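Local structure of acetylxylan esterase / glucomannan deacetylase (Cellvibrio japonicus, 2WAA) at residues Q21-T26 with D176-L181; A54-S59 with I77-Q82; K134-G139 with Y224-I229. The protein removes acetyl groups from plant cell-wall polysaccharides, deacetylating xylan and glucomannan with equal efficiency. One frame throughout, in Å; residues are numbered along the deposited sequence. Where two conformers were deposited one is given.

Contact 1: residues Q21-T26 with D176-L181; sequences QVMGRT and DAQVQL
M23 and R25 reach from the N-terminal β-sandwich onto strand 177-183, an edge strand of the parallel sheet, and between them G24 lies against Q180. The thioether of M23 settles on the backbone of Q178 and V179: its SD stands 3.7 Å from Q178 CA and takes a weak, fairly straight hydrogen bond from V179 N (3.4 Å, 163°). The chain runs straight out through CG and SD, then bends at chi3 (77°), which turns CE over V179 to meet its CG1 at 3.9 Å. The side chain of Q178 slides past that of M23 in the opposite direction, its CB beside the sulfur. Further on, Q180 and R25 cross at about a right angle. Q180 OE1 lies in the guanidinium plane at its edge and receives a weak bond from R25 NE (3.4 Å), and a water joins the same oxygen to R25 NH2. On the other branch of the amide, Q180 NE2 and G24 N share a second water, while a third links R25 N to L181 O. No direct backbone hydrogen bond joins the two segments, although their touching parts run nearly parallel, 18° apart; G24 and Q180 come closest, with CA atoms 4.8 Å apart. G24, at positive phi, presents bare backbone to Q180 CG. In the second shell, R25 NH1 donates to the carbonyls of Y206 and F208, and its guanidinium makes a cation-pi contact with W219. M23 pairs with S42 of strand 42-48, so that the seam joins a sandwich sheet to the SGNH-type esterase domain. On the far side of strand 177-183 lies strand 133-139, while M169 of helix 167-174 packs on both M23 and V179.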
loop_
_atom_site.group_PDB
_atom_site.type_symbol
_atom_site.label_atom_id
_atom_site.label_comp_id
_atom_site.label_asym_id
_atom_site.label_seq_id
_atom_site.Cartn_x
_atom_site.Cartn_y
_atom_site.Cartn_z
ATOM N N GLN A 21 -3.281 13.292 10.217
ATOM C CA GLN A 21 -3.482 11.850 10.340
ATOM C C GLN A 21 -2.650 11.126 9.282
ATOM O O GLN A 21 -2.509 11.622 8.153
ATOM C CB GLN A 21 -4.978 11.520 10.228
ATOM C CG GLN A 21 -5.275 10.021 10.605
ATOM C CD GLN A 21 -4.698 9.651 11.986
ATOM O OE1 GLN A 21 -3.541 9.254 12.111
ATOM N NE2 GLN A 21 -5.509 9.808 13.050
ATOM N N VAL A 22 -2.097 9.954 9.639
ATOM C CA VAL A 22 -1.236 9.254 8.709
ATOM C C VAL A 22 -1.612 7.797 8.765
ATOM O O VAL A 22 -1.656 7.182 9.865
ATOM C CB VAL A 22 0.218 9.362 9.149
ATOM C CG1 VAL A 22 1.141 8.531 8.193
ATOM C CG2 VAL A 22 0.654 10.869 9.122
ATOM N N MET A 23 -1.854 7.231 7.598
ATOM C CA MET A 23 -2.105 5.788 7.522
ATOM C C MET A 23 -1.106 5.256 6.495
ATOM O O MET A 23 -1.081 5.734 5.363
ATOM C CB MET A 23 -3.546 5.519 7.048
ATOM C CG MET A 23 -3.857 3.956 7.027
ATOM S SD MET A 23 -5.515 3.710 6.387
ATOM C CE MET A 23 -5.329 3.935 4.611
ATOM N N GLY A 24 -0.269 4.293 6.871
ATOM C CA GLY A 24 0.771 3.794 5.924
ATOM C C GLY A 24 2.143 4.127 6.491
ATOM O O GLY A 24 2.277 4.978 7.388
ATOM N N ARG A 25 3.173 3.447 6.015
ATOM C CA ARG A 25 4.509 3.686 6.534
ATOM C C ARG A 25 5.145 5.019 6.121
ATOM O O ARG A 25 5.253 5.328 4.921
ATOM C CB ARG A 25 5.430 2.554 6.094
ATOM C CG ARG A 25 5.000 1.226 6.737
ATOM C CD ARG A 25 6.046 0.113 6.497
ATOM N NE ARG A 25 5.628 -1.168 7.061
ATOM C CZ ARG A 25 6.367 -2.282 6.996
ATOM N NH1 ARG A 25 7.561 -2.256 6.454
ATOM N NH2 ARG A 25 5.925 -3.423 7.516
ATOM N N THR A 26 5.602 5.776 7.114
ATOM C CA THR A 26 6.324 7.024 6.853
ATOM C C THR A 26 7.615 7.074 7.697
ATOM O O THR A 26 7.680 6.498 8.794
ATOM C CB THR A 26 5.454 8.263 7.201
ATOM O OG1 THR A 26 5.110 8.236 8.607
ATOM C CG2 THR A 26 4.178 8.283 6.331
ATOM N N ASP A 176 -14.209 -1.734 6.701
ATOM C CA ASP A 176 -14.085 -0.576 7.637
ATOM C C ASP A 176 -12.784 -0.658 8.418
ATOM O O ASP A 176 -12.757 -0.648 9.659
ATOM C CB ASP A 176 -15.262 -0.549 8.628
ATOM C CG ASP A 176 -15.380 0.793 9.373
ATOM O OD1 ASP A 176 -14.845 1.829 8.899
ATOM O OD2 ASP A 176 -16.025 0.793 10.424
ATOM N N ALA A 177 -11.686 -0.763 7.667
ATOM C CA ALA A 177 -10.389 -0.999 8.266
ATOM C C ALA A 177 -9.343 -0.064 7.710
ATOM O O ALA A 177 -9.432 0.421 6.571
ATOM C CB ALA A 177 -9.930 -2.456 8.058
ATOM N N GLN A 178 -8.333 0.206 8.538
ATOM C CA GLN A 178 -7.114 0.821 8.007
ATOM C C GLN A 178 -6.379 -0.184 7.152
ATOM O O GLN A 178 -6.571 -1.391 7.305
ATOM C CB GLN A 178 -6.191 1.205 9.164
ATOM C CG GLN A 178 -6.768 2.249 10.112
ATOM C CD GLN A 178 -5.727 2.592 11.133
ATOM O OE1 GLN A 178 -4.563 2.787 10.757
ATOM N NE2 GLN A 178 -6.104 2.723 12.406
ATOM N N VAL A 179 -5.479 0.290 6.286
ATOM C CA VAL A 179 -4.641 -0.647 5.574
ATOM C C VAL A 179 -3.253 -0.061 5.386
ATOM O O VAL A 179 -3.097 1.146 5.125
ATOM C CB VAL A 179 -5.273 -0.999 4.193
ATOM C CG1 VAL A 179 -5.352 0.283 3.284
ATOM C CG2 VAL A 179 -4.507 -2.131 3.510
ATOM N N GLN A 180 -2.232 -0.893 5.537
ATOM C CA GLN A 180 -0.904 -0.577 4.951
ATOM C C GLN A 180 -0.632 -1.567 3.823
ATOM O O GLN A 180 -0.930 -2.771 3.951
ATOM C CB GLN A 180 0.201 -0.730 5.976
ATOM C CG GLN A 180 0.108 0.269 7.116
ATOM C CD GLN A 180 1.445 0.364 7.833
ATOM O OE1 GLN A 180 2.307 -0.547 7.744
ATOM N NE2 GLN A 180 1.634 1.463 8.540
ATOM N N LEU A 181 -0.100 -1.050 2.723
ATOM C CA LEU A 181 0.367 -1.891 1.618
ATOM C C LEU A 181 1.910 -1.969 1.724
ATOM O O LEU A 181 2.596 -0.909 1.798
ATOM C CB LEU A 181 -0.031 -1.255 0.286
ATOM C CG LEU A 181 -1.514 -0.939 0.120
ATOM C CD1 LEU A 181 -1.766 -0.339 -1.281
ATOM C CD2 LEU A 181 -2.453 -2.189 0.355
HETATM O O HOH W 1 -1.661 2.968 3.745
HETATM O O HOH W 2 -0.219 3.538 9.601
HETATM O O HOH W 3 2.692 1.384 4.003
HETATM O O HOH W 4 3.272 -2.975 8.691
#

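Contact 2: residues A54-S59 with I77-Q82; sequences AEMQSS and IKLDAQ
S58 grips the chain leaving strand 75-79 with two hydrogen bonds, within the N-terminal β-sandwich (jelly-roll-like) domain. S58 N donates to D80 O (3.1 Å, 161°), and S58 OG donates to L79 O (2.8 Å), approaching from above the carbonyl plane. With chi1 at 72°, OG sits between the backbone N and the carbonyl carbon, from where it reaches this neighbouring carbonyl. D80 closes an Asx turn: its OD2 uses the anti lone pair to accept from Q82 N (2.9 Å), fixing the bend by which the chain turns toward strand 84-91. The two strands are not sheet partners here; their axes lie 72° apart with a closest approach of 7.2 Å. Beneath the polar grip, L79 points toward strand 51-58 and its CD1 meets M56 CE at 4.0 Å. Both leucine methyls also touch M56 CB, and the two side chains cross at a slant. I65 backs the methionine, and V112 and V86 lie against the leucine. At the outer end of the contact a water donates to both S58 O and A81 O, while A81 CA makes a CA-H...O contact of 3.2 Å with S58 O.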
loop_
_atom_site.group_PDB
_atom_site.type_symbol
_atom_site.label_atom_id
_atom_site.label_comp_id
_atom_site.label_asym_id
_atom_site.label_seq_id
_atom_site.Cartn_x
_atom_site.Cartn_y
_atom_site.Cartn_z
ATOM N N ALA A 54 0.722 22.676 0.377
ATOM C CA ALA A 54 1.727 21.783 0.949
ATOM C C ALA A 54 3.054 21.948 0.222
ATOM O O ALA A 54 3.074 22.122 -0.997
ATOM C CB ALA A 54 1.251 20.375 0.773
ATOM N N GLU A 55 4.156 21.841 0.961
ATOM C CA GLU A 55 5.480 21.811 0.338
ATOM C C GLU A 55 5.842 20.332 0.110
ATOM O O GLU A 55 5.949 19.565 1.099
ATOM C CB GLU A 55 6.503 22.446 1.272
ATOM C CG GLU A 55 6.258 23.962 1.446
ATOM C CD GLU A 55 6.205 24.690 0.123
ATOM O OE1 GLU A 55 7.122 24.496 -0.695
ATOM O OE2 GLU A 55 5.279 25.504 -0.078
ATOM N N MET A 56 6.004 19.932 -1.139
ATOM C CA MET A 56 6.265 18.531 -1.438
ATOM C C MET A 56 7.389 18.395 -2.437
ATOM O O MET A 56 7.765 19.357 -3.097
ATOM C CB MET A 56 5.006 17.845 -1.999
ATOM C CG MET A 56 3.796 18.078 -1.112
ATOM S SD MET A 56 2.393 17.067 -1.606
ATOM C CE MET A 56 2.916 15.460 -0.977
ATOM N N GLN A 57 7.931 17.180 -2.539
ATOM C CA GLN A 57 9.012 16.880 -3.496
ATOM C C GLN A 57 9.037 15.362 -3.655
ATOM O O GLN A 57 8.633 14.659 -2.717
ATOM C CB GLN A 57 10.361 17.412 -2.970
ATOM C CG GLN A 57 10.775 16.909 -1.612
ATOM C CD GLN A 57 12.189 17.411 -1.140
ATOM O OE1 GLN A 57 12.850 18.227 -1.791
ATOM N NE2 GLN A 57 12.624 16.912 0.003
ATOM N N SER A 58 9.539 14.847 -4.777
ATOM C CA SER A 58 9.768 13.403 -4.890
ATOM C C SER A 58 11.251 13.186 -5.239
ATOM O O SER A 58 11.921 14.130 -5.683
ATOM C CB SER A 58 8.862 12.772 -5.934
ATOM O OG SER A 58 9.273 13.144 -7.241
ATOM N N SER A 59 11.787 11.996 -5.024
ATOM C CA SER A 59 13.227 11.845 -5.181
ATOM C C SER A 59 13.670 11.859 -6.622
ATOM O O SER A 59 14.811 12.292 -6.906
ATOM C CB SER A 59 13.728 10.567 -4.525
ATOM O OG SER A 59 12.982 9.498 -5.043
ATOM N N ILE A 77 -1.582 14.262 -9.368
ATOM C CA ILE A 77 -0.493 15.214 -9.630
ATOM C C ILE A 77 0.846 14.498 -9.601
ATOM O O ILE A 77 1.076 13.670 -8.711
ATOM C CB ILE A 77 -0.483 16.235 -8.461
ATOM C CG1 ILE A 77 -1.863 16.899 -8.383
ATOM C CG2 ILE A 77 0.696 17.285 -8.621
ATOM C CD1 ILE A 77 -1.916 17.947 -7.207
ATOM N N LYS A 78 1.721 14.799 -10.558
ATOM C CA LYS A 78 3.051 14.201 -10.580
ATOM C C LYS A 78 4.006 15.183 -9.893
ATOM O O LYS A 78 3.988 16.366 -10.194
ATOM C CB LYS A 78 3.500 13.965 -12.022
ATOM C CG LYS A 78 4.805 13.141 -12.161
ATOM C CD LYS A 78 5.119 12.970 -13.659
ATOM C CE LYS A 78 6.245 12.004 -13.876
ATOM N NZ LYS A 78 6.396 11.905 -15.413
ATOM N N LEU A 79 4.766 14.734 -8.915
ATOM C CA LEU A 79 5.588 15.670 -8.132
ATOM C C LEU A 79 7.004 15.802 -8.707
ATOM O O LEU A 79 7.709 14.808 -8.910
ATOM C CB LEU A 79 5.674 15.157 -6.666
ATOM C CG LEU A 79 4.349 15.164 -5.881
ATOM C CD1 LEU A 79 4.623 14.572 -4.517
ATOM C CD2 LEU A 79 3.827 16.635 -5.745
ATOM N N ASP A 80 7.435 17.038 -8.902
ATOM C CA ASP A 80 8.798 17.338 -9.360
ATOM C C ASP A 80 9.834 16.935 -8.327
ATOM O O ASP A 80 9.544 16.869 -7.143
ATOM C CB ASP A 80 8.886 18.850 -9.550
ATOM C CG ASP A 80 9.986 19.272 -10.516
ATOM O OD1 ASP A 80 9.674 19.374 -11.733
ATOM O OD2 ASP A 80 11.118 19.557 -10.049
ATOM N N ALA A 81 11.065 16.691 -8.788
ATOM C CA ALA A 81 12.146 16.404 -7.881
ATOM C C ALA A 81 12.538 17.628 -7.021
ATOM O O ALA A 81 13.112 17.483 -5.959
ATOM C CB ALA A 81 13.370 15.871 -8.680
ATOM N N GLN A 82 12.207 18.835 -7.459
ATOM C CA GLN A 82 12.512 20.024 -6.650
ATOM C C GLN A 82 11.329 20.273 -5.706
ATOM O O GLN A 82 10.203 19.991 -6.073
ATOM C CB GLN A 82 12.627 21.282 -7.540
ATOM C CG GLN A 82 13.592 21.269 -8.755
ATOM C CD GLN A 82 13.229 22.371 -9.773
ATOM O OE1 GLN A 82 13.039 23.541 -9.404
ATOM N NE2 GLN A 82 13.089 21.990 -11.047
HETATM O O HOH W 5 14.394 15.510 -4.899
#

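Contact 3: residues K134-G139 with Y224-I229; sequences KILVLG and YQPDLI
K134 runs obliquely past the phenol end of Y224, along its OH and CE1, where strands 133-139 and 228-231 join in parallel as the second and third strands of the five-stranded, Rossmann-like sheet of an SGNH hydrolase. From K134 outward, CB meets Y224 OH at 3.6 Å, CG lies 3.9 Å from Y224 CE1, and CD comes to 3.5 Å from Q225 O. The chain then bends at chi4 (68°), and NZ donates to Q132 O. The tyrosine edge faces the I135 peptide, and Y224 OH donates to I135 O (2.7 Å) from well above the carbonyl plane. At the start of the pairing both backbone polar atoms of K134 are engaged: N donates to the anti side of D227 OD2, while O accepts from both D227 N and L228 N, the latter lying in the carbonyl plane. Beyond this the regular parallel register begins, I135 beside L228 and L136 beside I229, with L136 N donating to L228 O. On one face I135 CG1 meets L228 CD2. On the other, L136 CB rests on P226 CB and L138 packs against I229, next to F255 and L259 of helix 245-262. Here L138 CD1 touches I229 CG2 at 3.8 Å.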
loop_
_atom_site.group_PDB
_atom_site.type_symbol
_atom_site.label_atom_id
_atom_site.label_comp_id
_atom_site.label_asym_id
_atom_site.label_seq_id
_atom_site.Cartn_x
_atom_site.Cartn_y
_atom_site.Cartn_z
ATOM N N LYS A 134 -7.398 -2.943 11.594
ATOM C CA LYS A 134 -6.153 -2.660 10.870
ATOM C C LYS A 134 -5.776 -3.886 10.027
ATOM O O LYS A 134 -5.727 -4.992 10.561
ATOM C CB LYS A 134 -5.045 -2.428 11.876
ATOM C CG LYS A 134 -5.185 -1.031 12.520
ATOM C CD LYS A 134 -4.192 -0.864 13.679
ATOM C CE LYS A 134 -4.524 0.396 14.463
ATOM N NZ LYS A 134 -5.886 0.249 15.211
ATOM N N ILE A 135 -5.503 -3.667 8.738
ATOM C CA ILE A 135 -5.040 -4.722 7.860
ATOM C C ILE A 135 -3.651 -4.313 7.316
ATOM O O ILE A 135 -3.389 -3.143 7.066
ATOM C CB ILE A 135 -5.991 -4.857 6.693
ATOM C CG1 ILE A 135 -7.393 -5.279 7.188
ATOM C CG2 ILE A 135 -5.474 -5.870 5.655
ATOM C CD1 ILE A 135 -8.463 -5.020 6.123
ATOM N N LEU A 136 -2.818 -5.315 7.108
ATOM C CA LEU A 136 -1.533 -5.194 6.429
ATOM C C LEU A 136 -1.617 -6.147 5.220
ATOM O O LEU A 136 -1.855 -7.324 5.399
ATOM C CB LEU A 136 -0.418 -5.673 7.376
ATOM C CG LEU A 136 0.951 -5.861 6.672
ATOM C CD1 LEU A 136 1.496 -4.556 6.073
ATOM C CD2 LEU A 136 1.917 -6.375 7.760
ATOM N N VAL A 137 -1.335 -5.655 4.014
ATOM C CA VAL A 137 -1.313 -6.510 2.816
ATOM C C VAL A 137 0.135 -6.540 2.300
ATOM O O VAL A 137 0.720 -5.493 2.025
ATOM C CB VAL A 137 -2.205 -5.975 1.709
ATOM C CG1 VAL A 137 -2.319 -7.003 0.547
ATOM C CG2 VAL A 137 -3.623 -5.659 2.252
ATOM N N LEU A 138 0.663 -7.745 2.136
ATOM C CA LEU A 138 2.067 -7.940 1.685
ATOM C C LEU A 138 2.024 -8.534 0.272
ATOM O O LEU A 138 1.252 -9.475 -0.001
ATOM C CB LEU A 138 2.782 -8.954 2.576
ATOM C CG LEU A 138 2.777 -8.613 4.063
ATOM C CD1 LEU A 138 3.366 -9.730 4.939
ATOM C CD2 LEU A 138 3.484 -7.305 4.303
ATOM N N GLY A 139 2.847 -8.035 -0.631
ATOM C CA GLY A 139 2.800 -8.631 -1.948
ATOM C C GLY A 139 3.702 -7.967 -2.980
ATOM O O GLY A 139 4.706 -7.339 -2.658
ATOM N N TYR A 224 2.548 -0.047 13.852
ATOM C CA TYR A 224 1.296 -0.527 13.217
ATOM C C TYR A 224 1.122 -2.010 13.527
ATOM O O TYR A 224 1.874 -2.839 13.013
ATOM C CB TYR A 224 1.374 -0.321 11.696
ATOM C CG TYR A 224 0.074 -0.568 10.960
ATOM C CD1 TYR A 224 -0.963 0.357 11.002
ATOM C CD2 TYR A 224 -0.125 -1.737 10.237
ATOM C CE1 TYR A 224 -2.180 0.142 10.336
ATOM C CE2 TYR A 224 -1.357 -1.965 9.540
ATOM C CZ TYR A 224 -2.356 -1.016 9.602
ATOM O OH TYR A 224 -3.537 -1.186 8.910
ATOM N N GLN A 225 0.192 -2.330 14.421
ATOM C CA GLN A 225 -0.031 -3.737 14.802
ATOM C C GLN A 225 -1.366 -4.147 14.180
ATOM O O GLN A 225 -2.442 -3.755 14.665
ATOM C CB GLN A 225 -0.033 -3.911 16.335
ATOM C CG GLN A 225 1.404 -3.985 16.905
ATOM C CD GLN A 225 2.151 -5.253 16.471
ATOM O OE1 GLN A 225 1.680 -6.003 15.617
ATOM N NE2 GLN A 225 3.326 -5.490 17.067
ATOM N N PRO A 226 -1.305 -4.887 13.062
ATOM C CA PRO A 226 -2.526 -5.232 12.340
ATOM C C PRO A 226 -3.293 -6.374 12.991
ATOM O O PRO A 226 -2.681 -7.243 13.653
ATOM C CB PRO A 226 -2.008 -5.672 10.970
ATOM C CG PRO A 226 -0.617 -6.346 11.330
ATOM C CD PRO A 226 -0.083 -5.407 12.398
ATOM N N ASP A 227 -4.609 -6.334 12.817
ATOM C CA ASP A 227 -5.505 -7.414 13.227
ATOM C C ASP A 227 -5.472 -8.517 12.172
ATOM O O ASP A 227 -5.640 -9.688 12.487
ATOM C CB ASP A 227 -6.909 -6.874 13.254
ATOM C CG ASP A 227 -7.081 -5.806 14.309
ATOM O OD1 ASP A 227 -6.825 -6.122 15.475
ATOM O OD2 ASP A 227 -7.448 -4.665 13.956
ATOM N N LEU A 228 -5.284 -8.121 10.908
ATOM C CA LEU A 228 -5.245 -9.089 9.796
ATOM C C LEU A 228 -4.073 -8.772 8.872
ATOM O O LEU A 228 -3.872 -7.611 8.475
ATOM C CB LEU A 228 -6.523 -8.992 9.001
ATOM C CG LEU A 228 -6.546 -9.562 7.579
ATOM C CD1 LEU A 228 -6.453 -11.052 7.615
ATOM C CD2 LEU A 228 -7.853 -9.189 6.858
ATOM N N ILE A 229 -3.305 -9.814 8.534
ATOM C CA ILE A 229 -2.223 -9.707 7.581
ATOM C C ILE A 229 -2.559 -10.614 6.388
ATOM O O ILE A 229 -2.799 -11.810 6.545
ATOM C CB ILE A 229 -0.875 -10.131 8.174
ATOM C CG1 ILE A 229 -0.591 -9.318 9.442
ATOM C CG2 ILE A 229 0.240 -10.032 7.081
ATOM C CD1 ILE A 229 0.639 -9.697 10.130
HETATM O O HOH W 6 -7.012 -3.001 15.769
#

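How the contacts relate
Contacts 1 and 3 are neighbours, their centres 9 Å apart, and share the five-stranded parallel sheet: strand 177-183 of contact 1 lies beside strand 133-139 of contact 3, with Q178 O and I135 N 2.9 Å apart. Their segments alternate along the chain. Contact 2 is nested within the loop closed by contact 1, its centre 21 Å from contact 1 and 28 Å from contact 3. Strand 21-23 of contact 1 and strand 75-79 of contact 2 belong to one antiparallel sheet of the sandwich. Contact 2 thus belongs wholly to the N-terminal β-sandwich and contact 3 to the esterase domain, while contact 1 joins the two, setting the sandwich against the edge of the catalytic sheet.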